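Local coordinates for conserved hypothetical protein (Nitrosomonas europaea, PDB 1XFS) that is of unknown function but has the Bet v 1-like fold of the AHA1 family and may bind a ligand or partner protein, at residues A[83-91]-A[113-121]. Numbering follows the deposited sequence.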
loop_
_atom_site.group_PDB
_atom_site.type_symbol
_atom_site.label_atom_id
_atom_site.label_comp_id
_atom_site.label_asym_id
_atom_site.label_seq_id
_atom_site.Cartn_x
_atom_site.Cartn_y
_atom_site.Cartn_z
ATOM N N GLU A 83 18.588 -1.412 5.112
ATOM C CA GLU A 83 19.636 -0.464 4.752
ATOM C C GLU A 83 19.649 -0.080 3.278
ATOM O O GLU A 83 20.660 0.364 2.747
ATOM C CB GLU A 83 21.000 -1.016 5.195
ATOM C CG GLU A 83 21.036 -1.275 6.700
ATOM C CD GLU A 83 22.349 -1.834 7.205
ATOM O OE1 GLU A 83 22.386 -2.291 8.368
ATOM O OE2 GLU A 83 23.346 -1.810 6.453
ATOM N N LYS A 84 18.496 -0.210 2.627
ATOM C CA LYS A 84 18.406 0.089 1.208
ATOM C C LYS A 84 17.178 0.900 0.828
ATOM O O LYS A 84 17.295 1.974 0.239
ATOM C CB LYS A 84 18.423 -1.227 0.421
ATOM C CG LYS A 84 18.131 -1.094 -1.065
ATOM C CD LYS A 84 19.161 -0.236 -1.771
ATOM C CE LYS A 84 18.806 -0.077 -3.241
ATOM N NZ LYS A 84 18.645 -1.393 -3.924
ATOM N N ARG A 85 15.999 0.389 1.165
ATOM C CA ARG A 85 14.774 1.087 0.803
ATOM C C ARG A 85 13.656 0.939 1.827
ATOM O O ARG A 85 13.373 -0.153 2.309
ATOM C CB ARG A 85 14.282 0.598 -0.568
ATOM C CG ARG A 85 13.121 1.415 -1.121
ATOM C CD ARG A 85 12.585 0.870 -2.437
ATOM N NE ARG A 85 13.540 0.975 -3.534
ATOM C CZ ARG A 85 14.354 -0.002 -3.922
ATOM N NH1 ARG A 85 14.337 -1.175 -3.301
ATOM N NH2 ARG A 85 15.189 0.190 -4.938
ATOM N N LEU A 86 13.031 2.063 2.159
ATOM C CA LEU A 86 11.927 2.084 3.098
ATOM C C LEU A 86 10.784 2.830 2.431
ATOM O O LEU A 86 10.966 3.933 1.922
ATOM C CB LEU A 86 12.327 2.807 4.382
ATOM C CG LEU A 86 11.293 2.786 5.505
ATOM C CD1 LEU A 86 11.037 1.343 5.954
ATOM C CD2 LEU A 86 11.820 3.609 6.674
ATOM N N ILE A 87 9.611 2.216 2.412
ATOM C CA ILE A 87 8.447 2.851 1.812
ATOM C C ILE A 87 7.275 2.758 2.755
ATOM O O ILE A 87 6.971 1.679 3.263
ATOM C CB ILE A 87 8.026 2.167 0.484
ATOM C CG1 ILE A 87 9.179 2.219 -0.540
ATOM C CG2 ILE A 87 6.777 2.860 -0.087
ATOM C CD1 ILE A 87 8.828 1.618 -1.906
ATOM N N TRP A 88 6.633 3.891 3.029
ATOM C CA TRP A 88 5.450 3.884 3.888
ATOM C C TRP A 88 4.422 4.802 3.250
ATOM O O TRP A 88 4.765 5.662 2.438
ATOM C CB TRP A 88 5.788 4.337 5.320
ATOM C CG TRP A 88 6.256 5.750 5.456
ATOM C CD1 TRP A 88 5.478 6.871 5.568
ATOM C CD2 TRP A 88 7.613 6.198 5.502
ATOM N NE1 TRP A 88 6.270 7.986 5.684
ATOM C CE2 TRP A 88 7.581 7.603 5.644
ATOM C CE3 TRP A 88 8.851 5.549 5.439
ATOM C CZ2 TRP A 88 8.749 8.372 5.717
ATOM C CZ3 TRP A 88 10.010 6.314 5.514
ATOM C CH2 TRP A 88 9.949 7.712 5.652
ATOM N N THR A 89 3.157 4.599 3.582
ATOM C CA THR A 89 2.112 5.417 3.000
ATOM C C THR A 89 1.088 5.843 4.040
ATOM O O THR A 89 0.888 5.154 5.039
ATOM C CB THR A 89 1.368 4.650 1.873
ATOM O OG1 THR A 89 0.404 5.518 1.261
ATOM C CG2 THR A 89 0.648 3.413 2.424
ATOM N N SER A 90 0.459 6.995 3.823
ATOM C CA SER A 90 -0.574 7.450 4.742
ATOM C C SER A 90 -1.937 7.161 4.124
ATOM O O SER A 90 -2.967 7.468 4.709
ATOM C CB SER A 90 -0.408 8.945 5.070
ATOM O OG SER A 90 -0.494 9.758 3.928
ATOM N N ALA A 91 -1.933 6.550 2.939
ATOM C CA ALA A 91 -3.178 6.206 2.241
ATOM C C ALA A 91 -3.740 4.924 2.847
ATOM O O ALA A 91 -4.916 4.586 2.654
ATOM C CB ALA A 91 -2.916 6.001 0.755
ATOM N N VAL A 113 -2.334 13.240 1.846
ATOM C CA VAL A 113 -2.089 11.817 1.629
ATOM C C VAL A 113 -0.830 11.647 0.787
ATOM O O VAL A 113 -0.671 12.297 -0.244
ATOM C CB VAL A 113 -3.267 11.150 0.879
ATOM C CG1 VAL A 113 -2.969 9.681 0.658
ATOM C CG2 VAL A 113 -4.557 11.327 1.658
HETATM N N MSE A 114 0.070 10.766 1.209
HETATM C CA MSE A 114 1.289 10.574 0.446
HETATM C C MSE A 114 1.912 9.205 0.655
HETATM O O MSE A 114 1.564 8.482 1.588
HETATM C CB MSE A 114 2.327 11.625 0.857
HETATM C CG MSE A 114 2.806 11.471 2.304
HETATM SE SE MSE A 114 4.392 12.525 2.704
HETATM C CE MSE A 114 3.651 13.754 4.001
ATOM N N THR A 115 2.822 8.851 -0.242
ATOM C CA THR A 115 3.587 7.623 -0.102
ATOM C C THR A 115 5.017 8.114 -0.192
ATOM O O THR A 115 5.386 8.826 -1.127
ATOM C CB THR A 115 3.318 6.586 -1.201
ATOM O OG1 THR A 115 2.011 6.032 -1.008
ATOM C CG2 THR A 115 4.355 5.446 -1.123
ATOM N N ALA A 116 5.802 7.762 0.816
ATOM C CA ALA A 116 7.189 8.175 0.893
ATOM C C ALA A 116 8.088 7.013 0.526
ATOM O O ALA A 116 7.896 5.890 0.992
ATOM C CB ALA A 116 7.498 8.644 2.311
ATOM N N VAL A 117 9.055 7.283 -0.337
ATOM C CA VAL A 117 10.009 6.271 -0.734
ATOM C C VAL A 117 11.363 6.827 -0.329
ATOM O O VAL A 117 11.752 7.914 -0.759
ATOM C CB VAL A 117 9.979 6.010 -2.254
ATOM C CG1 VAL A 117 11.093 5.032 -2.629
ATOM C CG2 VAL A 117 8.626 5.444 -2.660
ATOM N N ILE A 118 12.057 6.094 0.529
ATOM C CA ILE A 118 13.363 6.513 1.005
ATOM C C ILE A 118 14.395 5.513 0.509
ATOM O O ILE A 118 14.282 4.325 0.782
ATOM C CB ILE A 118 13.417 6.542 2.547
ATOM C CG1 ILE A 118 12.333 7.463 3.099
ATOM C CG2 ILE A 118 14.798 6.976 3.005
ATOM C CD1 ILE A 118 12.367 8.874 2.542
ATOM N N GLU A 119 15.389 5.986 -0.235
ATOM C CA GLU A 119 16.422 5.094 -0.740
ATOM C C GLU A 119 17.782 5.485 -0.187
ATOM O O GLU A 119 18.117 6.663 -0.135
ATOM C CB GLU A 119 16.452 5.113 -2.270
ATOM C CG GLU A 119 15.201 4.545 -2.911
ATOM C CD GLU A 119 15.319 4.418 -4.415
ATOM O OE1 GLU A 119 14.383 3.871 -5.039
ATOM O OE2 GLU A 119 16.343 4.866 -4.974
ATOM N N LEU A 120 18.558 4.490 0.231
ATOM C CA LEU A 120 19.884 4.744 0.784
ATOM C C LEU A 120 20.954 4.068 -0.057
ATOM O O LEU A 120 20.743 2.988 -0.617
ATOM C CB LEU A 120 19.987 4.214 2.212
ATOM C CG LEU A 120 18.999 4.725 3.255
ATOM C CD1 LEU A 120 19.267 4.021 4.573
ATOM C CD2 LEU A 120 19.145 6.236 3.414
ATOM N N GLN A 121 22.110 4.707 -0.136
ATOM C CA GLN A 121 23.212 4.154 -0.897
ATOM C C GLN A 121 24.500 4.519 -0.182
ATOM O O GLN A 121 24.781 5.691 0.045
ATOM C CB GLN A 121 23.206 4.726 -2.315
ATOM C CG GLN A 121 24.279 4.165 -3.238
ATOM C CD GLN A 121 24.169 4.722 -4.649
ATOM O OE1 GLN A 121 23.177 4.487 -5.344
ATOM N NE2 GLN A 121 25.183 5.469 -5.075
#
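Leu-86 and Trp-88 face Ile-118 and Ala-116 where strands 85-89 and 115-121 run antiparallel, 172° between their directions and 4.7 Å apart at closest approach; each of these two pairs is joined by two backbone hydrogen bonds. Past Thr-89, Ser-90 N continues the pattern to Met-114 O (2.9 Å), and Met-114, a selenomethionine, returns its N-H to Ser-90 OG at 3.0 Å. On the face with Leu-86 and Ile-118, the Trp-88 indole folds over the neighbouring strand: chi1 of 64° sets CG between the backbone N and carbonyl carbon, and the ring lies across Ala-116. Ala-116 CB makes a CH-pi contact, 3.8 Å from the centroid of the five-membered ring of Trp-88, while Trp-88 CH2 meets Ile-118 CG1 at 3.5 Å. These are central strands of the antiparallel sheet of the Bet v 1-like fold, and this face looks toward helix 149-167, whose Trp-153 also touches Ala-116. Replacing Trp-88 by alanine would probably open a gap beside Ala-116 and Ile-118 and leave Phe-59 without this edge-to-face partner. On the other face, Ile-87 lies alongside Val-117. Next to them Glu-119 OE1 meets the guanidinium edge in plane, taking a weak hydrogen bond from Arg-85 NE (3.4 Å) within a salt bridge; Arg-85 NH1 forms another with Glu-79. Thr-89 OG1, which accepts Ala-91 N in an ST turn, sits 2.8 Å from Thr-115 OG1, itself hydrogen-bonded to Tyr-96 O of the second subunit.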